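Local coordinates for protein ribulose bisphosphate carboxylase (Hyperthermus butylicus DSM 5456, PDB 6HUN) that probably catalyses the addition of carbon dioxide and water to ribulose 1,5-bisphosphate, giving two molecules of 3-phosphoglycerate as part of archaeal AMP degradation, at residues E28-S33 with A86-F91; L290-H295 with A322-V327; G410-P415 with L449-Y454. All coordinates share one frame; numbering follows the deposited sequence.

Contact 1 of 3, residues E28-S33 with A86-F91; sequences EFVDES and AKAYRF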
ATOM      1  N   GLU A  28       2.254  -8.816  30.362  1.00 61.94           N
ATOM      2  CA  GLU A  28       0.822  -8.627  30.567  1.00 68.69           C
ATOM      3  C   GLU A  28      -0.008  -8.930  29.316  1.00 62.86           C
ATOM      4  O   GLU A  28      -1.236  -9.096  29.418  1.00 61.87           O
ATOM      5  CB  GLU A  28       0.628  -7.186  31.068  1.00 79.72           C
ATOM      6  CG  GLU A  28      -0.614  -6.451  30.598  1.00 85.67           C
ATOM      7  CD  GLU A  28      -0.955  -5.222  31.435  1.00 94.23           C
ATOM      8  OE1 GLU A  28      -0.110  -4.809  32.277  1.00 99.61           O
ATOM      9  OE2 GLU A  28      -2.083  -4.686  31.257  1.00 93.65           O
ATOM     10  N   PHE A  29       0.625  -9.057  28.150  1.00 58.66           N
ATOM     11  CA  PHE A  29      -0.105  -9.307  26.909  1.00 56.62           C
ATOM     12  C   PHE A  29       0.028 -10.735  26.413  1.00 59.43           C
ATOM     13  O   PHE A  29      -0.453 -11.040  25.321  1.00 56.37           O
ATOM     14  CB  PHE A  29       0.359  -8.331  25.810  1.00 53.01           C
ATOM     15  CG  PHE A  29       0.000  -6.895  26.099  1.00 52.41           C
ATOM     16  CD1 PHE A  29       0.763  -6.138  26.975  1.00 53.65           C
ATOM     17  CD2 PHE A  29      -1.124  -6.319  25.520  1.00 48.90           C
ATOM     18  CE1 PHE A  29       0.435  -4.825  27.279  1.00 52.63           C
ATOM     19  CE2 PHE A  29      -1.456  -5.006  25.806  1.00 50.67           C
ATOM     20  CZ  PHE A  29      -0.667  -4.251  26.703  1.00 51.63           C
ATOM     21  N   VAL A  30       0.686 -11.601  27.179  1.00 54.46           N
ATOM     22  CA  VAL A  30       0.936 -12.995  26.836  1.00 54.17           C
ATOM     23  C   VAL A  30       0.187 -13.850  27.841  1.00 59.30           C
ATOM     24  O   VAL A  30       0.127 -13.492  29.019  1.00 63.45           O
ATOM     25  CB  VAL A  30       2.441 -13.311  26.870  1.00 53.67           C
ATOM     26  CG1 VAL A  30       2.707 -14.702  26.368  1.00 53.11           C
ATOM     27  CG2 VAL A  30       3.212 -12.300  26.025  1.00 51.06           C
ATOM     28  N   ASP A  31      -0.388 -14.970  27.381  1.00 59.10           N
ATOM     29  CA  ASP A  31      -1.181 -15.858  28.242  1.00 61.97           C
ATOM     30  C   ASP A  31      -1.445 -17.182  27.557  1.00 61.33           C
ATOM     31  O   ASP A  31      -2.471 -17.338  26.898  1.00 60.37           O
ATOM     32  CB  ASP A  31      -2.505 -15.202  28.596  1.00 63.57           C
ATOM     33  CG  ASP A  31      -3.329 -16.017  29.599  1.00 68.16           C
ATOM     34  OD1 ASP A  31      -3.012 -17.205  29.836  1.00 69.74           O
ATOM     35  OD2 ASP A  31      -4.288 -15.438  30.151  1.00 70.34           O
ATOM     36  N   GLU A  32      -0.536 -18.135  27.689  1.00 62.19           N
ATOM     37  CA  GLU A  32      -0.681 -19.369  26.928  1.00 63.25           C
ATOM     38  C   GLU A  32      -1.791 -20.273  27.444  1.00 65.31           C
ATOM     39  O   GLU A  32      -1.992 -21.369  26.896  1.00 65.49           O
ATOM     40  CB  GLU A  32       0.635 -20.126  26.923  1.00 63.88           C
ATOM     41  CG  GLU A  32       1.778 -19.363  26.308  1.00 61.31           C
ATOM     42  CD  GLU A  32       3.038 -20.162  26.424  1.00 69.24           C
ATOM     43  OE1 GLU A  32       3.931 -19.761  27.207  1.00 71.94           O
ATOM     44  OE2 GLU A  32       3.099 -21.241  25.782  1.00 72.97           O
ATOM     45  N   SER A  33      -2.514 -19.858  28.473  1.00 68.29           N
ATOM     46  CA  SER A  33      -3.666 -20.603  28.947  1.00 71.76           C
ATOM     47  C   SER A  33      -4.958 -20.028  28.401  1.00 71.88           C
ATOM     48  O   SER A  33      -6.034 -20.555  28.688  1.00 73.20           O
ATOM     49  CB  SER A  33      -3.703 -20.624  30.481  1.00 76.61           C
ATOM     50  OG  SER A  33      -4.154 -19.373  30.967  1.00 76.84           O
ATOM     51  N   ALA A  86      -5.111  -6.984  23.332  1.00 47.83           N
ATOM     52  CA  ALA A  86      -4.865  -8.212  22.569  1.00 45.99           C
ATOM     53  C   ALA A  86      -3.968  -9.162  23.364  1.00 49.29           C
ATOM     54  O   ALA A  86      -3.186  -8.733  24.212  1.00 54.96           O
ATOM     55  CB  ALA A  86      -4.229  -7.905  21.203  1.00 41.46           C
ATOM     56  N   LYS A  87      -4.090 -10.468  23.100  1.00 48.62           N
ATOM     57  CA  LYS A  87      -3.343 -11.460  23.860  1.00 48.12           C
ATOM     58  C   LYS A  87      -2.646 -12.456  22.956  1.00 45.77           C
ATOM     59  O   LYS A  87      -3.308 -13.165  22.194  1.00 44.85           O
ATOM     60  CB  LYS A  87      -4.277 -12.215  24.834  1.00 52.03           C
ATOM     61  CG  LYS A  87      -4.809 -11.337  25.932  1.00 59.66           C
ATOM     62  CD  LYS A  87      -3.686 -10.885  26.868  1.00 65.72           C
ATOM     63  CE  LYS A  87      -4.035 -11.232  28.291  1.00 71.45           C
ATOM     64  NZ  LYS A  87      -4.251 -12.697  28.339  1.00 76.34           N
ATOM     65  N   ALA A  88      -1.325 -12.572  23.098  1.00 45.20           N
ATOM     66  CA  ALA A  88      -0.609 -13.685  22.491  1.00 48.74           C
ATOM     67  C   ALA A  88      -0.857 -14.906  23.352  1.00 47.17           C
ATOM     68  O   ALA A  88      -0.466 -14.905  24.518  1.00 49.98           O
ATOM     69  CB  ALA A  88       0.889 -13.419  22.412  1.00 43.41           C
ATOM     70  N   TYR A  89      -1.454 -15.948  22.779  1.00 47.08           N
ATOM     71  CA  TYR A  89      -1.925 -17.083  23.571  1.00 50.71           C
ATOM     72  C   TYR A  89      -1.335 -18.404  23.107  1.00 57.59           C
ATOM     73  O   TYR A  89      -1.683 -19.460  23.655  1.00 57.51           O
ATOM     74  CB  TYR A  89      -3.463 -17.158  23.556  1.00 51.90           C
ATOM     75  CG  TYR A  89      -4.041 -17.524  22.215  1.00 49.49           C
ATOM     76  CD1 TYR A  89      -4.300 -16.534  21.259  1.00 46.24           C
ATOM     77  CD2 TYR A  89      -4.299 -18.844  21.881  1.00 50.56           C
ATOM     78  CE1 TYR A  89      -4.790 -16.856  20.032  1.00 44.21           C
ATOM     79  CE2 TYR A  89      -4.793 -19.178  20.652  1.00 49.93           C
ATOM     80  CZ  TYR A  89      -5.022 -18.174  19.714  1.00 45.57           C
ATOM     81  OH  TYR A  89      -5.535 -18.499  18.484  1.00 43.40           O
ATOM     82  N   ARG A  90      -0.406 -18.381  22.162  1.00 47.98           N
ATOM     83  CA  ARG A  90       0.015 -19.636  21.575  1.00 48.05           C
ATOM     84  C   ARG A  90       1.237 -19.404  20.730  1.00 46.89           C
ATOM     85  O   ARG A  90       1.300 -18.412  19.983  1.00 42.33           O
ATOM     86  CB  ARG A  90      -1.100 -20.252  20.732  1.00 49.46           C
ATOM     87  CG  ARG A  90      -0.777 -21.604  20.203  1.00 50.37           C
ATOM     88  CD  ARG A  90      -1.940 -22.146  19.431  1.00 52.71           C
ATOM     89  NE  ARG A  90      -1.536 -23.298  18.645  1.00 50.72           N
ATOM     90  CZ  ARG A  90      -2.221 -23.755  17.611  1.00 52.35           C
ATOM     91  NH1 ARG A  90      -3.328 -23.128  17.215  1.00 56.83           N
ATOM     92  NH2 ARG A  90      -1.769 -24.798  16.944  1.00 54.41           N
ATOM     93  N   PHE A  91       2.191 -20.329  20.857  1.00 46.49           N
ATOM     94  CA  PHE A  91       3.522 -20.257  20.284  1.00 47.64           C
ATOM     95  C   PHE A  91       3.872 -21.582  19.617  1.00 53.22           C
ATOM     96  O   PHE A  91       3.604 -22.667  20.167  1.00 47.98           O
ATOM     97  CB  PHE A  91       4.555 -19.918  21.391  1.00 46.54           C
ATOM     98  CG  PHE A  91       4.343 -18.565  22.024  1.00 53.62           C
ATOM     99  CD1 PHE A  91       3.317 -18.361  22.939  1.00 48.26           C
ATOM    100  CD2 PHE A  91       5.163 -17.480  21.677  1.00 45.99           C
ATOM    101  CE1 PHE A  91       3.100 -17.133  23.494  1.00 48.07           C
ATOM    102  CE2 PHE A  91       4.971 -16.241  22.254  1.00 43.65           C
ATOM    103  CZ  PHE A  91       3.940 -16.052  23.154  1.00 45.69           C
TER
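Asp-31 turns CG anti to its amide nitrogen (chi1 -175°), while Lys-87 bends at chi2, chi3 and chi4, and these two choices bring carboxylate and ammonium together. The lysine folds back over the opposing backbone, with CD 3.6 Å from Phe-29 O, before its tip reaches Asp-31. The resulting salt bridge is weak, Lys-87 NZ lying 3.3 Å from Asp-31 OD2. OD1 is occupied differently: it accepts from Ser-33 N, closing an Asx turn, and from Ser-33 OG through its syn lone pair, so both oxygens of Asp-31 are engaged. Beneath these side chains the backbones meet in a single beta bridge between Val-30 and Ala-88. Ala-88 N donates to Phe-29 O (2.8 Å), and Asp-31 N to Ala-88 O (2.9 Å). The loop 28-33 thereby flanks strand 87-93, within this chain an outermost strand of the N-terminal domain's mixed sheet and one that pairs on its other side with strand 99-105. Farther along, Val-30 CG1 comes in at the edge of the Phe-91 ring, 3.7 Å from CZ. The extended Glu-32 crosses that ring at about a right angle, its CG 3.8 Å from Phe-91 CE1, while its OE1 forms a salt bridge with Lys-56.

Contact 2 of 3, residues L290-H295 with A322-V327; sequences LAIHGH and AGVDHV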
ATOM      1  N   LEU A 290     -21.770  -3.148 -11.401  1.00 36.59           N
ATOM      2  CA  LEU A 290     -20.541  -3.547 -12.071  1.00 34.71           C
ATOM      3  C   LEU A 290     -19.832  -4.654 -11.277  1.00 33.23           C
ATOM      4  O   LEU A 290     -20.073  -4.852 -10.084  1.00 32.69           O
ATOM      5  CB  LEU A 290     -19.551  -2.334 -12.239  1.00 33.51           C
ATOM      6  CG  LEU A 290     -20.068  -1.044 -12.919  1.00 35.59           C
ATOM      7  CD1 LEU A 290     -19.101   0.121 -12.861  1.00 34.63           C
ATOM      8  CD2 LEU A 290     -20.507  -1.379 -14.373  1.00 37.48           C
ATOM      9  N   ALA A 291     -18.960  -5.392 -11.958  1.00 32.25           N
ATOM     10  CA  ALA A 291     -17.992  -6.283 -11.335  1.00 29.33           C
ATOM     11  C   ALA A 291     -16.628  -5.590 -11.335  1.00 27.39           C
ATOM     12  O   ALA A 291     -16.339  -4.742 -12.192  1.00 31.25           O
ATOM     13  CB  ALA A 291     -17.911  -7.628 -12.110  1.00 29.69           C
ATOM     14  N   ILE A 292     -15.737  -6.014 -10.409  1.00 28.58           N
ATOM     15  CA  ILE A 292     -14.425  -5.409 -10.225  1.00 26.61           C
ATOM     16  C   ILE A 292     -13.341  -6.447 -10.392  1.00 29.30           C
ATOM     17  O   ILE A 292     -13.330  -7.446  -9.660  1.00 24.80           O
ATOM     18  CB  ILE A 292     -14.250  -4.801  -8.827  1.00 24.06           C
ATOM     19  CG1 ILE A 292     -15.352  -3.722  -8.603  1.00 29.53           C
ATOM     20  CG2 ILE A 292     -12.729  -4.291  -8.623  1.00 21.71           C
ATOM     21  CD1 ILE A 292     -15.255  -3.135  -7.243  1.00 25.44           C
ATOM     22  N   HIS A 293     -12.394  -6.160 -11.275  1.00 22.20           N
ATOM     23  CA  HIS A 293     -11.178  -6.944 -11.383  1.00 21.48           C
ATOM     24  C   HIS A 293     -10.113  -6.266 -10.515  1.00 23.53           C
ATOM     25  O   HIS A 293      -9.700  -5.140 -10.807  1.00 25.28           O
ATOM     26  CB  HIS A 293     -10.727  -7.007 -12.832  1.00 26.72           C
ATOM     27  CG  HIS A 293      -9.533  -7.888 -13.051  1.00 28.29           C
ATOM     28  ND1 HIS A 293      -9.617  -9.094 -13.715  1.00 29.67           N
ATOM     29  CD2 HIS A 293      -8.236  -7.738 -12.699  1.00 30.80           C
ATOM     30  CE1 HIS A 293      -8.411  -9.633 -13.787  1.00 34.29           C
ATOM     31  NE2 HIS A 293      -7.558  -8.848 -13.149  1.00 30.60           N
ATOM     32  N   GLY A 294      -9.646  -6.948  -9.468  1.00 21.64           N
ATOM     33  CA  GLY A 294      -8.568  -6.367  -8.668  1.00 21.50           C
ATOM     34  C   GLY A 294      -7.171  -6.760  -9.136  1.00 24.52           C
ATOM     35  O   GLY A 294      -6.852  -7.966  -9.242  1.00 26.93           O
ATOM     36  N   HIS A 295      -6.340  -5.783  -9.518  1.00 21.52           N
ATOM     37  CA  HIS A 295      -4.995  -6.083  -9.982  1.00 19.45           C
ATOM     38  C   HIS A 295      -4.078  -5.914  -8.775  1.00 16.98           C
ATOM     39  O   HIS A 295      -4.137  -4.902  -8.108  1.00 19.25           O
ATOM     40  CB  HIS A 295      -4.581  -5.127 -11.103  1.00 22.39           C
ATOM     41  CG  HIS A 295      -3.355  -5.572 -11.809  1.00 25.28           C
ATOM     42  ND1 HIS A 295      -2.105  -5.499 -11.218  1.00 24.50           N
ATOM     43  CD2 HIS A 295      -3.185  -6.244 -12.986  1.00 28.61           C
ATOM     44  CE1 HIS A 295      -1.208  -6.034 -12.039  1.00 28.22           C
ATOM     45  NE2 HIS A 295      -1.833  -6.482 -13.123  1.00 28.98           N
ATOM     46  N   ALA A 322     -13.074  -6.851   0.731  1.00 21.66           N
ATOM     47  CA  ALA A 322     -13.273  -5.474   0.277  1.00 22.67           C
ATOM     48  C   ALA A 322     -14.152  -5.436  -0.944  1.00 25.55           C
ATOM     49  O   ALA A 322     -14.890  -4.453  -1.144  1.00 29.82           O
ATOM     50  CB  ALA A 322     -11.928  -4.803  -0.038  1.00 20.91           C
ATOM     51  N   GLY A 323     -14.102  -6.496  -1.760  1.00 25.31           N
ATOM     52  CA  GLY A 323     -15.112  -6.643  -2.785  1.00 25.24           C
ATOM     53  C   GLY A 323     -14.624  -6.759  -4.206  1.00 24.72           C
ATOM     54  O   GLY A 323     -15.428  -6.490  -5.109  1.00 29.81           O
ATOM     55  N   VAL A 324     -13.396  -7.298  -4.469  1.00 22.15           N
ATOM     56  CA  VAL A 324     -13.091  -7.671  -5.861  1.00 20.48           C
ATOM     57  C   VAL A 324     -13.947  -8.863  -6.266  1.00 26.08           C
ATOM     58  O   VAL A 324     -14.354  -9.693  -5.434  1.00 28.00           O
ATOM     59  CB  VAL A 324     -11.587  -7.954  -6.066  1.00 22.98           C
ATOM     60  CG1 VAL A 324     -10.724  -6.746  -5.485  1.00 20.47           C
ATOM     61  CG2 VAL A 324     -11.203  -9.223  -5.418  1.00 21.47           C
ATOM     62  N   ASP A 325     -14.258  -8.939  -7.563  1.00 22.82           N
ATOM     63  CA  ASP A 325     -14.887 -10.138  -8.109  1.00 24.09           C
ATOM     64  C   ASP A 325     -13.883 -11.082  -8.740  1.00 23.18           C
ATOM     65  O   ASP A 325     -14.205 -12.270  -8.960  1.00 25.82           O
ATOM     66  CB  ASP A 325     -15.900  -9.778  -9.169  1.00 25.48           C
ATOM     67  CG  ASP A 325     -17.041  -8.947  -8.596  1.00 27.89           C
ATOM     68  OD1 ASP A 325     -17.866  -9.532  -7.890  1.00 31.25           O
ATOM     69  OD2 ASP A 325     -17.012  -7.720  -8.778  1.00 31.46           O
ATOM     70  N   HIS A 326     -12.679 -10.587  -9.069  1.00 22.08           N
ATOM     71  CA  HIS A 326     -11.635 -11.413  -9.646  1.00 22.60           C
ATOM     72  C   HIS A 326     -10.305 -11.024  -9.002  1.00 25.28           C
ATOM     73  O   HIS A 326     -10.062  -9.850  -8.740  1.00 23.11           O
ATOM     74  CB  HIS A 326     -11.377 -11.231 -11.152  1.00 25.18           C
ATOM     75  CG  HIS A 326     -12.565 -11.004 -12.024  1.00 27.92           C
ATOM     76  ND1 HIS A 326     -12.445 -10.330 -13.222  1.00 33.17           N
ATOM     77  CD2 HIS A 326     -13.848 -11.425 -11.953  1.00 31.17           C
ATOM     78  CE1 HIS A 326     -13.612 -10.348 -13.857  1.00 36.49           C
ATOM     79  NE2 HIS A 326     -14.481 -10.999 -13.104  1.00 32.96           N
ATOM     80  N   VAL A 327      -9.406 -11.990  -8.814  1.00 23.54           N
ATOM     81  CA  VAL A 327      -8.088 -11.593  -8.251  1.00 21.57           C
ATOM     82  C   VAL A 327      -7.042 -12.625  -8.667  1.00 21.39           C
ATOM     83  O   VAL A 327      -7.324 -13.824  -8.785  1.00 23.01           O
ATOM     84  CB  VAL A 327      -8.134 -11.423  -6.709  1.00 26.07           C
ATOM     85  CG1 VAL A 327      -8.122 -12.756  -6.011  1.00 22.38           C
ATOM     86  CG2 VAL A 327      -6.834 -10.623  -6.213  1.00 26.48           C
TER
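His-293 and His-326 belong to a buried pairing of neighbouring parallel strands, 291-295 and 326-328, in the eight-stranded TIM barrel of the catalytic domain. Ile-292 O is gripped twice in its carbonyl plane, by Asp-325 N at 2.7 Å and by His-326 N at 3.3 Å, and Gly-294 N donates to His-326 O (3.0 Å). The Asp-325 side chain extends the pairing: CG stands beside the backbone N, anti to the carbonyl carbon (chi1 -63°), which places OD2 2.7 Å from Ile-292 N, accepted through the anti lone pair, while OD1 takes the amides of Lys-155 and Gly-156. A leucine here would probably leave the buried Ile-292 N without its acceptor and the amides of Lys-155 and Gly-156 without theirs. The two imidazoles meet rim to rim with planes at 88°, ND1 of His-293 lying 3.1 Å from ND1 of His-326 in a hydrogen bond. The side chain of His-293 comes within about 3 Å, at nearest atoms, of a bound calcium ion and Lys-203, the predicted carbamate ligand of magnesium. The strand ends at His-295, a predicted proton acceptor. At Gly-294 a CB would clash with Val-324 CG1. Helix 312-322 makes the crossover between the strands, ending in a Schellman motif at Gly-323; strand 265-269 pairs with 291-295, helix 275-288 packs on Ile-292 and Val-324, and Val-160 of helix 156-164 touches Ala-291, Asp-325 and His-326.

Contact 3 of 3, residues G410-P415 with L449-Y454; sequences GHPDGP and LEKWGY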
ATOM      1  N   GLY A 410       0.271 -14.385 -30.446  1.00 59.74           N
ATOM      2  CA  GLY A 410       1.400 -14.977 -31.123  1.00 60.34           C
ATOM      3  C   GLY A 410       1.075 -16.122 -32.066  1.00 69.46           C
ATOM      4  O   GLY A 410       2.004 -16.747 -32.591  1.00 73.28           O
ATOM      5  N   HIS A 411      -0.205 -16.415 -32.308  1.00 69.63           N
ATOM      6  CA  HIS A 411      -0.570 -17.555 -33.161  1.00 68.48           C
ATOM      7  C   HIS A 411      -0.137 -17.314 -34.609  1.00 72.34           C
ATOM      8  O   HIS A 411      -0.333 -16.222 -35.149  1.00 74.05           O
ATOM      9  CB  HIS A 411      -2.079 -17.806 -33.099  1.00 66.64           C
ATOM     10  CG  HIS A 411      -2.506 -19.144 -33.634  1.00 70.64           C
ATOM     11  ND1 HIS A 411      -3.006 -19.312 -34.911  1.00 75.85           N
ATOM     12  CD2 HIS A 411      -2.530 -20.371 -33.060  1.00 70.54           C
ATOM     13  CE1 HIS A 411      -3.305 -20.585 -35.104  1.00 74.30           C
ATOM     14  NE2 HIS A 411      -3.022 -21.252 -34.000  1.00 75.59           N
ATOM     15  N   PRO A 412       0.437 -18.321 -35.272  1.00 73.09           N
ATOM     16  CA  PRO A 412       0.970 -18.108 -36.628  1.00 77.90           C
ATOM     17  C   PRO A 412      -0.045 -17.559 -37.622  1.00 81.67           C
ATOM     18  O   PRO A 412       0.347 -16.932 -38.608  1.00 90.01           O
ATOM     19  CB  PRO A 412       1.451 -19.506 -37.036  1.00 79.34           C
ATOM     20  CG  PRO A 412       1.750 -20.190 -35.752  1.00 79.39           C
ATOM     21  CD  PRO A 412       0.753 -19.660 -34.749  1.00 73.15           C
ATOM     22  N   ASP A 413      -1.340 -17.771 -37.384  1.00 79.43           N
ATOM     23  CA  ASP A 413      -2.394 -17.315 -38.284  1.00 80.57           C
ATOM     24  C   ASP A 413      -3.104 -16.064 -37.786  1.00 80.01           C
ATOM     25  O   ASP A 413      -4.214 -15.770 -38.252  1.00 83.09           O
ATOM     26  CB  ASP A 413      -3.426 -18.416 -38.508  1.00 82.47           C
ATOM     27  CG  ASP A 413      -2.845 -19.621 -39.206  1.00 89.63           C
ATOM     28  OD1 ASP A 413      -2.942 -20.740 -38.654  1.00 89.59           O
ATOM     29  OD2 ASP A 413      -2.266 -19.441 -40.300  1.00 92.96           O
ATOM     30  N   GLY A 414      -2.518 -15.334 -36.844  1.00 76.93           N
ATOM     31  CA  GLY A 414      -3.133 -14.121 -36.387  1.00 71.00           C
ATOM     32  C   GLY A 414      -3.976 -14.346 -35.148  1.00 71.74           C
ATOM     33  O   GLY A 414      -4.279 -15.483 -34.763  1.00 72.03           O
ATOM     34  N   PRO A 415      -4.374 -13.253 -34.498  1.00 72.33           N
ATOM     35  CA  PRO A 415      -4.989 -13.390 -33.165  1.00 73.42           C
ATOM     36  C   PRO A 415      -6.376 -14.012 -33.190  1.00 74.97           C
ATOM     37  O   PRO A 415      -6.712 -14.782 -32.282  1.00 69.05           O
ATOM     38  CB  PRO A 415      -5.011 -11.946 -32.637  1.00 71.49           C
ATOM     39  CG  PRO A 415      -4.916 -11.087 -33.869  1.00 70.30           C
ATOM     40  CD  PRO A 415      -4.080 -11.853 -34.843  1.00 71.93           C
ATOM     41  N   LEU A 449      -0.431 -26.420 -31.086  1.00 67.31           N
ATOM     42  CA  LEU A 449       0.340 -27.537 -30.545  1.00 67.65           C
ATOM     43  C   LEU A 449       1.648 -27.708 -31.309  1.00 71.37           C
ATOM     44  O   LEU A 449       2.694 -27.961 -30.702  1.00 68.97           O
ATOM     45  CB  LEU A 449      -0.490 -28.822 -30.574  1.00 69.72           C
ATOM     46  CG  LEU A 449      -1.635 -28.930 -29.561  1.00 73.06           C
ATOM     47  CD1 LEU A 449      -2.324 -30.292 -29.657  1.00 72.15           C
ATOM     48  CD2 LEU A 449      -1.157 -28.657 -28.130  1.00 60.52           C
ATOM     49  N   GLU A 450       1.612 -27.515 -32.634  1.00 69.37           N
ATOM     50  CA  GLU A 450       2.841 -27.454 -33.428  1.00 77.33           C
ATOM     51  C   GLU A 450       3.830 -26.441 -32.849  1.00 74.58           C
ATOM     52  O   GLU A 450       4.982 -26.779 -32.535  1.00 75.41           O
ATOM     53  CB  GLU A 450       2.482 -27.115 -34.888  1.00 86.91           C
ATOM     54  CG  GLU A 450       3.604 -26.496 -35.763  1.00 93.83           C
ATOM     55  CD  GLU A 450       3.455 -24.953 -35.905  1.00 96.99           C
ATOM     56  OE1 GLU A 450       4.375 -24.213 -35.471  1.00 92.99           O
ATOM     57  OE2 GLU A 450       2.418 -24.478 -36.437  1.00 97.96           O
ATOM     58  N   LYS A 451       3.377 -25.192 -32.681  1.00 70.30           N
ATOM     59  CA  LYS A 451       4.280 -24.086 -32.360  1.00 75.79           C
ATOM     60  C   LYS A 451       4.795 -24.148 -30.921  1.00 72.57           C
ATOM     61  O   LYS A 451       6.000 -24.037 -30.682  1.00 75.63           O
ATOM     62  CB  LYS A 451       3.574 -22.749 -32.603  1.00 75.46           C
ATOM     63  CG  LYS A 451       4.457 -21.539 -32.398  1.00 76.58           C
ATOM     64  CD  LYS A 451       3.655 -20.270 -32.527  1.00 73.83           C
ATOM     65  CE  LYS A 451       4.333 -19.289 -33.466  1.00 75.76           C
ATOM     66  NZ  LYS A 451       4.716 -18.055 -32.715  1.00 70.87           N
ATOM     67  N   TRP A 452       3.901 -24.294 -29.946  1.00 69.50           N
ATOM     68  CA  TRP A 452       4.305 -24.221 -28.550  1.00 69.30           C
ATOM     69  C   TRP A 452       4.239 -25.544 -27.806  1.00 71.68           C
ATOM     70  O   TRP A 452       4.837 -25.651 -26.735  1.00 74.95           O
ATOM     71  CB  TRP A 452       3.436 -23.219 -27.785  1.00 68.36           C
ATOM     72  CG  TRP A 452       3.496 -21.788 -28.238  1.00 69.79           C
ATOM     73  CD1 TRP A 452       4.553 -20.927 -28.118  1.00 71.56           C
ATOM     74  CD2 TRP A 452       2.433 -21.036 -28.845  1.00 70.61           C
ATOM     75  NE1 TRP A 452       4.216 -19.689 -28.618  1.00 71.81           N
ATOM     76  CE2 TRP A 452       2.920 -19.726 -29.067  1.00 72.00           C
ATOM     77  CE3 TRP A 452       1.113 -21.338 -29.216  1.00 70.60           C
ATOM     78  CZ2 TRP A 452       2.136 -18.721 -29.650  1.00 69.43           C
ATOM     79  CZ3 TRP A 452       0.341 -20.342 -29.804  1.00 70.88           C
ATOM     80  CH2 TRP A 452       0.856 -19.046 -30.008  1.00 68.03           C
ATOM     81  N   GLY A 453       3.491 -26.523 -28.305  1.00 74.91           N
ATOM     82  CA  GLY A 453       3.499 -27.829 -27.675  1.00 70.18           C
ATOM     83  C   GLY A 453       2.871 -27.800 -26.297  1.00 67.23           C
ATOM     84  O   GLY A 453       1.848 -27.142 -26.050  1.00 57.87           O
ATOM     85  N   TYR A 454       3.513 -28.507 -25.372  1.00 65.25           N
ATOM     86  CA  TYR A 454       2.932 -28.769 -24.064  1.00 61.49           C
ATOM     87  C   TYR A 454       3.615 -28.029 -22.919  1.00 62.10           C
ATOM     88  O   TYR A 454       3.293 -28.315 -21.761  1.00 67.01           O
ATOM     89  CB  TYR A 454       2.934 -30.280 -23.798  1.00 61.18           C
ATOM     90  CG  TYR A 454       1.906 -30.991 -24.625  1.00 61.67           C
ATOM     91  CD1 TYR A 454       0.572 -30.940 -24.262  1.00 61.51           C
ATOM     92  CD2 TYR A 454       2.258 -31.691 -25.790  1.00 65.49           C
ATOM     93  CE1 TYR A 454      -0.403 -31.551 -25.003  1.00 67.29           C
ATOM     94  CE2 TYR A 454       1.271 -32.310 -26.552  1.00 66.27           C
ATOM     95  CZ  TYR A 454      -0.067 -32.226 -26.138  1.00 66.63           C
ATOM     96  OH  TYR A 454      -1.094 -32.816 -26.831  1.00 71.27           O
TER
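Lys-451 reaches from the last turns of helix 443-452 to Pro-412 and Gly-410 in the loop between helices 405-409 and 415-431. Its CB bond points toward that loop, and CG continues outward, anti to the backbone N (chi1 -176°), with the chain straight at chi2. CD is the first atom to be sandwiched. On one side CD of Lys-451 sits 3.5 Å above the plane of the Trp-452 ring, displaced toward the rim; on the other it lies 3.7 Å from Pro-412 CD, lysine and proline sliding past each other in opposite directions. Bends at chi3 and chi4 then carry CE of Lys-451 past the pyrrolidine, 3.6 Å from Pro-412 CG, and bring the tip to the backbone of the loop. Lys-451 NZ ends 3.0 Å from Gly-410 O, a hydrogen bond received in the carbonyl plane with a C=O...N angle of 156°.

The six-membered ring of Trp-452 also touches this carbonyl, CZ2 lying 3.5 Å from Gly-410 O, and its edge faces the backbone at His-411 N, 3.7 Å from CH2. A side chain at Gly-410 would be tight against that ring. The loop contains a type I beta turn from His-411 to Gly-414, and Gly-414 occupies the N-cap position of helix 415-431; His-411 gives NE2 to Glu-444 O. Trp-452 also meets His-385 and Pro-386.

Within the TIM-barrel domain this joins the C-terminal helix to the loop after helix 405-409, which starts with the predicted substrate-binding Gly-405 and Gly-406. The bond pairs an ammonium with a carbonyl rather than with a carboxylate; because that carbonyl follows a helix C-terminus, its partial negative charge is likely to be enhanced, favouring the lysine, while proline and indole supply an apolar sleeve for the methylenes.

How the contacts relate
The three contacts span core and surface. Contact 2 is wholly buried near the centre, whereas contact 1 is partly buried and contact 3 superficial, their centres about 31 and 30 Å from the centre of the chain, on opposite sides of it. Contacts 2 and 3 share the catalytic barrel domain, contact 1 belonging to the N-terminal domain. Strand pairing links the first two, but a single bridge at a sheet edge in contact 1 contrasts with neighbouring barrel strands in contact 2; contact 3, joining a loop to a helix end, has no such pairing. Their polar chemistry shifts accordingly: buried amides and imidazoles inside, a weak salt bridge at the edge, a lysine-to-carbonyl bond outside.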